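DNA protection during starvation protein (Mycobacterium smegmatis, PDB 2YW6) probably protects DNA from oxidative damage by oxidising ferrous iron with hydrogen peroxide and storing the ferric product as a mineral inside a hollow shell of twelve subunits. Local coordinates at residues B[60-64]-B[143-147]; B[109-114]-B[148-153]; B[21-25]-B[68-72]. One frame throughout, in Å; residues are numbered along the deposited sequence.

All three contacts join antiparallel helices of the ferritin-like four-helix bundle. Contact 1 (60-64 with 143-147) lies nearest the centre of the chain and shares helix 47-75 with contact 3 and helix 132-155 with contact 2. Contacts 2 and 3 are on opposite sides of the chain's centre, about 22 Å apart between their centres, whereas contact 1 is about 12 Å and 14 Å from them. Along the chain contact 3 closes before contact 2 opens, and contact 1 alternates with both. Together they tie helices 12-41, 47-75, 102-127 and 132-155 into one bundle, and they include Glu70, which probably binds iron between subunits.

Contact 1: B[60-64]-B[143-147]; sequences LVRGY and GELEK
Tyr64 and Leu60, one helical turn apart, both reach toward Glu144, and each side chain crosses the glutamate at roughly a right angle. It is the aliphatic part of Glu144 that they meet. Leu60 CD2 lies 3.7 Å from Glu144 CG, while the phenol oxygen of Tyr64 comes up against CB and CG of the same chain, with CB at the ring edge near its plane. The Glu144 chain bends sharply between CB and CG (chi2 -66°), which lays its carboxylate alongside the Leu60 CD2 methyl, its plane 44° from that of the tyrosine ring. Glutamate suits this partly exposed place because its methylenes can pack against Leu60 and Tyr64 while the chain still carries a charged end.

Deeper in, Leu145 CD1 approaches the edge of the Tyr64 ring near its plane, 4.4 Å from Tyr64 CE2, and is equally far, 4.4 Å, from Val61 CG2. These branched side chains suit the interior: Val61 also packs on Leu31 of helix 12-41, and Leu145 on Val116 of helix 102-127. The two helix axes are as much as 11.5 Å apart, a gap that the long tyrosine spans. Its ring is further held by His141, which stacks on it.

The segments run antiparallel, at 149°, with only modest burial between them. Tyr64 also stands about 7 Å, side chain to side chain, from Asp66, a probable ligand of iron shared between subunits. Antiparallel packing of helix 47-75 against helix 132-155 belongs to the ferritin-like four-helix bundle, here beside the probable inter-subunit iron site.

Contact 2: B[109-114]-B[148-153]; sequences LDLVYN and FQWFVR
Asp110 meets Arg153, and Phe148 meets Tyr113, because in both Asp110 and Phe148 CG lies anti to the backbone N (chi1 -174°), which swings the carboxylate toward the arginine and the phenyl ring toward the tyrosine. The segments belong to helices 102-127 and 132-155, antiparallel neighbours in the ferritin-like four-helix bundle, here with axes 9.5 Å apart.

On the inner side, Phe148 CD2 lies over one face of the Tyr113 ring, 3.4 Å from Tyr113 CZ. The pair is oblique, with centroids 5.1 Å apart and planes at 38°. Two aromatic side chains are apt here because they fill the core between helices, and the tyrosine adds a polar end that is satisfied by Gln57 NE2 of helix 47-75. Tyr113 also touches Leu31 and Leu35 of helix 12-41, so this one side chain meets all three other helices of the bundle. Beside the aromatic pair, Val152 CG1 packs 4.4 Å from Leu109 CB, a compact branched residue opposite a leucine that itself continues onto Leu35 and Val38.

Between the apolar layer and the charged side runs Gln149. Its methylenes slide past Tyr113 in the opposite direction, with Gln149 CG 3.6 Å from Tyr113 CB, while its amide lies among Asp110, Asn114 and Arg153, a polar setting suited to a buried glutamine.

On the charged side the extended Arg153 closes the contact with a salt bridge. Carboxylate and guanidinium planes are nearly perpendicular, and the Arg153 NE-H points to the syn side of Asp110 OD2, somewhat out of both planes, at an N-to-O distance of 2.9 Å and an N-H...O angle of 153°.

Contact 3: B[21-25]-B[68-72]; sequences LQKQL and VAERI
Leu21 lies across the base of Arg71, its CD1 methyl 3.5 Å from Arg71 CG where the two side chains pass obliquely. Its CB rests at the same time against Ile72, 3.5 Å from Ile72 CG1. With CG anti to the backbone N (chi1 -175°) and a bend at the next bond, Arg71 offers its methylenes to the leucine while its guanidinium leads away, forming salt bridges with Asp131 and with Glu146 of a neighbouring subunit. The long arginine thus serves both the apolar core and the subunit boundary.

One turn back, Val68 points its CG1 branch into the opposing helix, among the side chains and backbone of Leu21, Gln24 and Leu25; the methyl is 3.9 Å from Leu25 CB and 4.0 Å from Leu21 CB. A short branched residue fits this place because the backbones are close, with Leu25 and Val68 CA atoms 6.0 Å apart. Ala69 is smaller still, and its CB meets Leu25 CG at 4.2 Å. At the other end Ile72 reaches out with CD1 to the backbone N of Gln22, and its side chain crosses that of Gln22 at about a right angle. The Gln22 amide turns to other partners, among them the backbone N of Lys80.

The axes run antiparallel, at 152°. Glu70 projects from the helix face turned from segment 21-25 and packs on His39 of another neighbouring subunit. It probably binds iron in a site shared between two subunits, and this antiparallel helix pair of the ferritin-like bundle carries that probable ferroxidase ligand on helix 47-75.

Contact 1: B[60-64]-B[143-147]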
loop_
_atom_site.group_PDB
_atom_site.type_symbol
_atom_site.label_atom_id
_atom_site.label_comp_id
_atom_site.label_asym_id
_atom_site.label_seq_id
_atom_site.Cartn_x
_atom_site.Cartn_y
_atom_site.Cartn_z
ATOM N N LEU B 60 10.392 -9.828 -16.077
ATOM C CA LEU B 60 9.560 -9.823 -17.263
ATOM C C LEU B 60 9.735 -11.158 -18.006
ATOM O O LEU B 60 8.760 -11.864 -18.283
ATOM C CB LEU B 60 9.964 -8.637 -18.139
ATOM C CG LEU B 60 8.920 -7.836 -18.927
ATOM C CD1 LEU B 60 7.628 -7.703 -18.146
ATOM C CD2 LEU B 60 9.489 -6.452 -19.244
ATOM N N VAL B 61 10.983 -11.518 -18.291
ATOM C CA VAL B 61 11.291 -12.756 -19.007
ATOM C C VAL B 61 10.821 -14.010 -18.247
ATOM O O VAL B 61 10.310 -14.953 -18.853
ATOM C CB VAL B 61 12.821 -12.826 -19.311
ATOM C CG1 VAL B 61 13.216 -14.203 -19.869
ATOM C CG2 VAL B 61 13.198 -11.695 -20.306
ATOM N N ARG B 62 10.996 -14.020 -16.927
ATOM C CA ARG B 62 10.556 -15.145 -16.098
ATOM C C ARG B 62 9.040 -15.302 -16.232
ATOM O O ARG B 62 8.504 -16.418 -16.301
ATOM C CB ARG B 62 10.904 -14.887 -14.630
ATOM C CG ARG B 62 12.292 -15.330 -14.239
ATOM C CD ARG B 62 12.675 -14.826 -12.844
ATOM N NE ARG B 62 13.972 -15.362 -12.422
ATOM C CZ ARG B 62 14.606 -15.013 -11.302
ATOM N NH1 ARG B 62 14.065 -14.123 -10.486
ATOM N NH2 ARG B 62 15.793 -15.544 -10.997
ATOM N N GLY B 63 8.356 -14.162 -16.246
ATOM C CA GLY B 63 6.910 -14.159 -16.372
ATOM C C GLY B 63 6.512 -14.602 -17.757
ATOM O O GLY B 63 5.483 -15.240 -17.932
ATOM N N TYR B 64 7.322 -14.260 -18.751
ATOM C CA TYR B 64 7.004 -14.672 -20.113
ATOM C C TYR B 64 7.138 -16.196 -20.221
ATOM O O TYR B 64 6.439 -16.830 -21.015
ATOM C CB TYR B 64 7.938 -13.999 -21.137
ATOM C CG TYR B 64 7.775 -12.497 -21.286
ATOM C CD1 TYR B 64 6.652 -11.830 -20.789
ATOM C CD2 TYR B 64 8.719 -11.752 -21.993
ATOM C CE1 TYR B 64 6.477 -10.464 -20.993
ATOM C CE2 TYR B 64 8.554 -10.396 -22.205
ATOM C CZ TYR B 64 7.432 -9.751 -21.710
ATOM O OH TYR B 64 7.270 -8.394 -21.943
ATOM N N GLY B 143 7.945 -6.487 -27.886
ATOM C CA GLY B 143 8.059 -5.079 -27.542
ATOM C C GLY B 143 9.083 -4.833 -26.444
ATOM O O GLY B 143 9.939 -3.949 -26.560
ATOM N N GLU B 144 9.004 -5.621 -25.374
ATOM C CA GLU B 144 9.930 -5.484 -24.259
ATOM C C GLU B 144 11.306 -6.040 -24.606
ATOM O O GLU B 144 12.316 -5.422 -24.286
ATOM C CB GLU B 144 9.358 -6.172 -23.023
ATOM C CG GLU B 144 8.097 -5.495 -22.514
ATOM C CD GLU B 144 8.365 -4.093 -21.984
ATOM O OE1 GLU B 144 7.402 -3.351 -21.709
ATOM O OE2 GLU B 144 9.547 -3.733 -21.833
ATOM N N LEU B 145 11.351 -7.195 -25.272
ATOM C CA LEU B 145 12.625 -7.783 -25.686
ATOM C C LEU B 145 13.432 -6.793 -26.511
ATOM O O LEU B 145 14.632 -6.649 -26.316
ATOM C CB LEU B 145 12.402 -9.036 -26.533
ATOM C CG LEU B 145 12.286 -10.403 -25.852
ATOM C CD1 LEU B 145 12.375 -10.245 -24.331
ATOM C CD2 LEU B 145 10.983 -11.071 -26.282
ATOM N N GLU B 146 12.773 -6.115 -27.441
ATOM C CA GLU B 146 13.453 -5.145 -28.289
ATOM C C GLU B 146 13.819 -3.858 -27.564
ATOM O O GLU B 146 14.881 -3.287 -27.806
ATOM C CB GLU B 146 12.592 -4.839 -29.506
ATOM C CG GLU B 146 12.699 -5.908 -30.564
ATOM C CD GLU B 146 11.619 -5.804 -31.605
ATOM O OE1 GLU B 146 11.210 -4.662 -31.913
ATOM O OE2 GLU B 146 11.194 -6.864 -32.118
ATOM N N LYS B 147 12.938 -3.395 -26.683
ATOM C CA LYS B 147 13.229 -2.193 -25.925
ATOM C C LYS B 147 14.463 -2.454 -25.062
ATOM O O LYS B 147 15.369 -1.628 -24.984
ATOM C CB LYS B 147 12.053 -1.809 -25.023
ATOM C CG LYS B 147 12.362 -0.582 -24.173
ATOM C CD LYS B 147 11.609 -0.561 -22.851
ATOM C CE LYS B 147 10.216 -0.001 -23.016
ATOM N NZ LYS B 147 9.614 0.373 -21.701
#

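Contact 2: B[109-114]-B[148-153]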
loop_
_atom_site.group_PDB
_atom_site.type_symbol
_atom_site.label_atom_id
_atom_site.label_comp_id
_atom_site.label_asym_id
_atom_site.label_seq_id
_atom_site.Cartn_x
_atom_site.Cartn_y
_atom_site.Cartn_z
ATOM N N LEU B 109 25.511 -9.567 -24.501
ATOM C CA LEU B 109 24.050 -9.579 -24.342
ATOM C C LEU B 109 23.327 -9.041 -25.567
ATOM O O LEU B 109 22.250 -9.527 -25.922
ATOM C CB LEU B 109 23.619 -8.765 -23.115
ATOM C CG LEU B 109 23.525 -9.481 -21.767
ATOM C CD1 LEU B 109 23.021 -8.495 -20.750
ATOM C CD2 LEU B 109 22.583 -10.672 -21.849
ATOM N N ASP B 110 23.909 -8.023 -26.195
ATOM C CA ASP B 110 23.325 -7.453 -27.402
ATOM C C ASP B 110 23.227 -8.598 -28.418
ATOM O O ASP B 110 22.204 -8.768 -29.105
ATOM C CB ASP B 110 24.233 -6.349 -27.952
ATOM C CG ASP B 110 23.611 -5.610 -29.121
ATOM O OD1 ASP B 110 24.358 -4.970 -29.887
ATOM O OD2 ASP B 110 22.374 -5.653 -29.272
ATOM N N LEU B 111 24.307 -9.374 -28.504
ATOM C CA LEU B 111 24.383 -10.512 -29.415
ATOM C C LEU B 111 23.298 -11.526 -29.069
ATOM O O LEU B 111 22.579 -12.000 -29.952
ATOM C CB LEU B 111 25.763 -11.168 -29.314
ATOM C CG LEU B 111 26.692 -11.168 -30.537
ATOM C CD1 LEU B 111 26.243 -10.161 -31.603
ATOM C CD2 LEU B 111 28.112 -10.867 -30.047
ATOM N N VAL B 112 23.189 -11.859 -27.785
ATOM C CA VAL B 112 22.177 -12.806 -27.334
ATOM C C VAL B 112 20.784 -12.351 -27.801
ATOM O O VAL B 112 20.020 -13.149 -28.348
ATOM C CB VAL B 112 22.195 -12.954 -25.788
ATOM C CG1 VAL B 112 21.001 -13.787 -25.326
ATOM C CG2 VAL B 112 23.501 -13.607 -25.350
ATOM N N TYR B 113 20.469 -11.070 -27.609
ATOM C CA TYR B 113 19.179 -10.539 -28.020
ATOM C C TYR B 113 18.942 -10.528 -29.530
ATOM O O TYR B 113 17.791 -10.591 -29.974
ATOM C CB TYR B 113 18.965 -9.130 -27.437
ATOM C CG TYR B 113 18.413 -9.188 -26.035
ATOM C CD1 TYR B 113 19.201 -9.642 -24.974
ATOM C CD2 TYR B 113 17.061 -8.933 -25.789
ATOM C CE1 TYR B 113 18.648 -9.858 -23.715
ATOM C CE2 TYR B 113 16.503 -9.146 -24.540
ATOM C CZ TYR B 113 17.293 -9.612 -23.513
ATOM O OH TYR B 113 16.727 -9.894 -22.299
ATOM N N ASN B 114 19.999 -10.431 -30.330
ATOM C CA ASN B 114 19.800 -10.448 -31.777
ATOM C C ASN B 114 19.121 -11.784 -32.096
ATOM O O ASN B 114 18.129 -11.831 -32.831
ATOM C CB ASN B 114 21.132 -10.331 -32.546
ATOM C CG ASN B 114 21.621 -8.880 -32.694
ATOM O OD1 ASN B 114 20.827 -7.936 -32.682
ATOM N ND2 ASN B 114 22.937 -8.709 -32.866
ATOM N N PHE B 148 14.500 -3.608 -24.415
ATOM C CA PHE B 148 15.629 -3.946 -23.565
ATOM C C PHE B 148 16.961 -3.935 -24.318
ATOM O O PHE B 148 17.964 -3.426 -23.805
ATOM C CB PHE B 148 15.433 -5.323 -22.926
ATOM C CG PHE B 148 16.487 -5.664 -21.919
ATOM C CD1 PHE B 148 16.432 -5.141 -20.630
ATOM C CD2 PHE B 148 17.564 -6.471 -22.273
ATOM C CE1 PHE B 148 17.432 -5.421 -19.707
ATOM C CE2 PHE B 148 18.574 -6.759 -21.361
ATOM C CZ PHE B 148 18.513 -6.233 -20.075
ATOM N N GLN B 149 16.967 -4.513 -25.521
ATOM C CA GLN B 149 18.173 -4.578 -26.339
ATOM C C GLN B 149 18.650 -3.165 -26.612
ATOM O O GLN B 149 19.848 -2.897 -26.662
ATOM C CB GLN B 149 17.906 -5.286 -27.669
ATOM C CG GLN B 149 19.182 -5.676 -28.407
ATOM C CD GLN B 149 18.955 -5.996 -29.878
ATOM O OE1 GLN B 149 19.716 -6.757 -30.486
ATOM N NE2 GLN B 149 17.921 -5.400 -30.461
ATOM N N TRP B 150 17.707 -2.254 -26.798
ATOM C CA TRP B 150 18.085 -0.877 -27.046
ATOM C C TRP B 150 18.796 -0.267 -25.837
ATOM O O TRP B 150 19.782 0.457 -26.000
ATOM C CB TRP B 150 16.877 -0.020 -27.410
ATOM C CG TRP B 150 17.272 1.407 -27.490
ATOM C CD1 TRP B 150 18.259 1.936 -28.268
ATOM C CD2 TRP B 150 16.763 2.478 -26.692
ATOM N NE1 TRP B 150 18.405 3.273 -27.998
ATOM C CE2 TRP B 150 17.503 3.634 -27.035
ATOM C CE3 TRP B 150 15.765 2.579 -25.718
ATOM C CZ2 TRP B 150 17.269 4.875 -26.435
ATOM C CZ3 TRP B 150 15.532 3.817 -25.119
ATOM C CH2 TRP B 150 16.282 4.949 -25.481
ATOM N N PHE B 151 18.305 -0.540 -24.631
ATOM C CA PHE B 151 18.958 0.006 -23.441
ATOM C C PHE B 151 20.370 -0.535 -23.388
ATOM O O PHE B 151 21.300 0.166 -23.005
ATOM C CB PHE B 151 18.216 -0.376 -22.156
ATOM C CG PHE B 151 16.921 0.355 -21.960
ATOM C CD1 PHE B 151 16.693 1.580 -22.581
ATOM C CD2 PHE B 151 15.935 -0.167 -21.133
ATOM C CE1 PHE B 151 15.500 2.273 -22.386
ATOM C CE2 PHE B 151 14.734 0.524 -20.929
ATOM C CZ PHE B 151 14.519 1.748 -21.563
ATOM N N VAL B 152 20.521 -1.794 -23.783
ATOM C CA VAL B 152 21.829 -2.435 -23.801
ATOM C C VAL B 152 22.723 -1.710 -24.807
ATOM O O VAL B 152 23.825 -1.278 -24.467
ATOM C CB VAL B 152 21.714 -3.941 -24.189
ATOM C CG1 VAL B 152 23.092 -4.577 -24.247
ATOM C CG2 VAL B 152 20.837 -4.686 -23.173
ATOM N N ARG B 153 22.239 -1.573 -26.038
ATOM C CA ARG B 153 22.989 -0.899 -27.100
ATOM C C ARG B 153 23.346 0.538 -26.722
ATOM O O ARG B 153 24.432 1.028 -27.062
ATOM C CB ARG B 153 22.177 -0.895 -28.399
ATOM C CG ARG B 153 21.886 -2.279 -28.905
ATOM C CD ARG B 153 20.950 -2.282 -30.099
ATOM N NE ARG B 153 21.088 -3.531 -30.839
ATOM C CZ ARG B 153 20.391 -3.847 -31.925
ATOM N NH1 ARG B 153 19.488 -3.000 -32.402
ATOM N NH2 ARG B 153 20.617 -5.005 -32.553
#

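Contact 3: B[21-25]-B[68-72]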
loop_
_atom_site.group_PDB
_atom_site.type_symbol
_atom_site.label_atom_id
_atom_site.label_comp_id
_atom_site.label_asym_id
_atom_site.label_seq_id
_atom_site.Cartn_x
_atom_site.Cartn_y
_atom_site.Cartn_z
ATOM N N LEU B 21 6.182 -22.728 -29.491
ATOM C CA LEU B 21 6.241 -22.153 -28.150
ATOM C C LEU B 21 7.301 -22.802 -27.261
ATOM O O LEU B 21 7.967 -22.113 -26.486
ATOM C CB LEU B 21 4.873 -22.212 -27.470
ATOM C CG LEU B 21 3.817 -21.287 -28.078
ATOM C CD1 LEU B 21 2.486 -21.515 -27.375
ATOM C CD2 LEU B 21 4.266 -19.824 -27.952
ATOM N N GLN B 22 7.462 -24.114 -27.373
ATOM C CA GLN B 22 8.462 -24.806 -26.571
ATOM C C GLN B 22 9.838 -24.208 -26.845
ATOM O O GLN B 22 10.637 -24.018 -25.923
ATOM C CB GLN B 22 8.478 -26.295 -26.899
ATOM C CG GLN B 22 9.530 -27.059 -26.134
ATOM C CD GLN B 22 9.290 -27.010 -24.640
ATOM O OE1 GLN B 22 8.225 -27.407 -24.165
ATOM N NE2 GLN B 22 10.278 -26.525 -23.889
ATOM N N LYS B 23 10.121 -23.942 -28.116
ATOM C CA LYS B 23 11.391 -23.330 -28.500
ATOM C C LYS B 23 11.513 -22.026 -27.718
ATOM O O LYS B 23 12.533 -21.753 -27.090
ATOM C CB LYS B 23 11.416 -22.997 -30.003
ATOM C CG LYS B 23 11.950 -24.079 -30.916
ATOM C CD LYS B 23 11.005 -25.242 -31.006
ATOM C CE LYS B 23 11.471 -26.237 -32.055
ATOM N NZ LYS B 23 10.425 -27.266 -32.330
ATOM N N GLN B 24 10.457 -21.221 -27.782
ATOM C CA GLN B 24 10.433 -19.941 -27.101
ATOM C C GLN B 24 10.632 -20.130 -25.597
ATOM O O GLN B 24 11.381 -19.381 -24.964
ATOM C CB GLN B 24 9.106 -19.230 -27.380
ATOM C CG GLN B 24 9.145 -17.730 -27.111
ATOM C CD GLN B 24 9.913 -16.943 -28.173
ATOM O OE1 GLN B 24 10.655 -17.514 -28.983
ATOM N NE2 GLN B 24 9.743 -15.625 -28.163
ATOM N N LEU B 25 9.966 -21.133 -25.034
ATOM C CA LEU B 25 10.068 -21.419 -23.613
ATOM C C LEU B 25 11.523 -21.646 -23.175
ATOM O O LEU B 25 11.971 -21.091 -22.166
ATOM C CB LEU B 25 9.237 -22.659 -23.271
ATOM C CG LEU B 25 8.670 -22.861 -21.859
ATOM C CD1 LEU B 25 8.696 -24.338 -21.529
ATOM C CD2 LEU B 25 9.465 -22.087 -20.819
ATOM N N VAL B 68 4.191 -18.426 -21.765
ATOM C CA VAL B 68 4.470 -19.361 -22.834
ATOM C C VAL B 68 4.216 -20.805 -22.386
ATOM O O VAL B 68 3.583 -21.575 -23.107
ATOM C CB VAL B 68 5.922 -19.195 -23.327
ATOM C CG1 VAL B 68 6.290 -20.292 -24.287
ATOM C CG2 VAL B 68 6.056 -17.863 -24.038
ATOM N N ALA B 69 4.685 -21.162 -21.189
ATOM C CA ALA B 69 4.496 -22.513 -20.682
ATOM C C ALA B 69 3.025 -22.833 -20.467
ATOM O O ALA B 69 2.545 -23.884 -20.882
ATOM C CB ALA B 69 5.267 -22.708 -19.388
ATOM N N GLU B 70 2.294 -21.940 -19.820
ATOM C CA GLU B 70 0.888 -22.219 -19.604
ATOM C C GLU B 70 0.096 -22.274 -20.923
ATOM O O GLU B 70 -0.975 -22.879 -20.987
ATOM C CB GLU B 70 0.301 -21.197 -18.635
ATOM C CG GLU B 70 1.093 -21.147 -17.336
ATOM C CD GLU B 70 0.271 -20.723 -16.136
ATOM O OE1 GLU B 70 -0.741 -20.004 -16.316
ATOM O OE2 GLU B 70 0.652 -21.100 -15.006
ATOM N N ARG B 71 0.638 -21.663 -21.973
ATOM C CA ARG B 71 -0.027 -21.662 -23.271
ATOM C C ARG B 71 0.210 -23.017 -23.952
ATOM O O ARG B 71 -0.656 -23.529 -24.660
ATOM C CB ARG B 71 0.502 -20.505 -24.137
ATOM C CG ARG B 71 -0.207 -20.324 -25.484
ATOM C CD ARG B 71 -1.716 -20.143 -25.310
ATOM N NE ARG B 71 -2.416 -19.972 -26.585
ATOM C CZ ARG B 71 -3.739 -19.976 -26.724
ATOM N NH1 ARG B 71 -4.529 -20.132 -25.672
ATOM N NH2 ARG B 71 -4.282 -19.820 -27.920
ATOM N N ILE B 72 1.380 -23.604 -23.725
ATOM C CA ILE B 72 1.680 -24.907 -24.300
ATOM C C ILE B 72 0.721 -25.930 -23.675
ATOM O O ILE B 72 0.084 -26.711 -24.382
ATOM C CB ILE B 72 3.161 -25.306 -24.040
ATOM C CG1 ILE B 72 4.090 -24.385 -24.851
ATOM C CG2 ILE B 72 3.392 -26.778 -24.400
ATOM C CD1 ILE B 72 5.574 -24.605 -24.600
#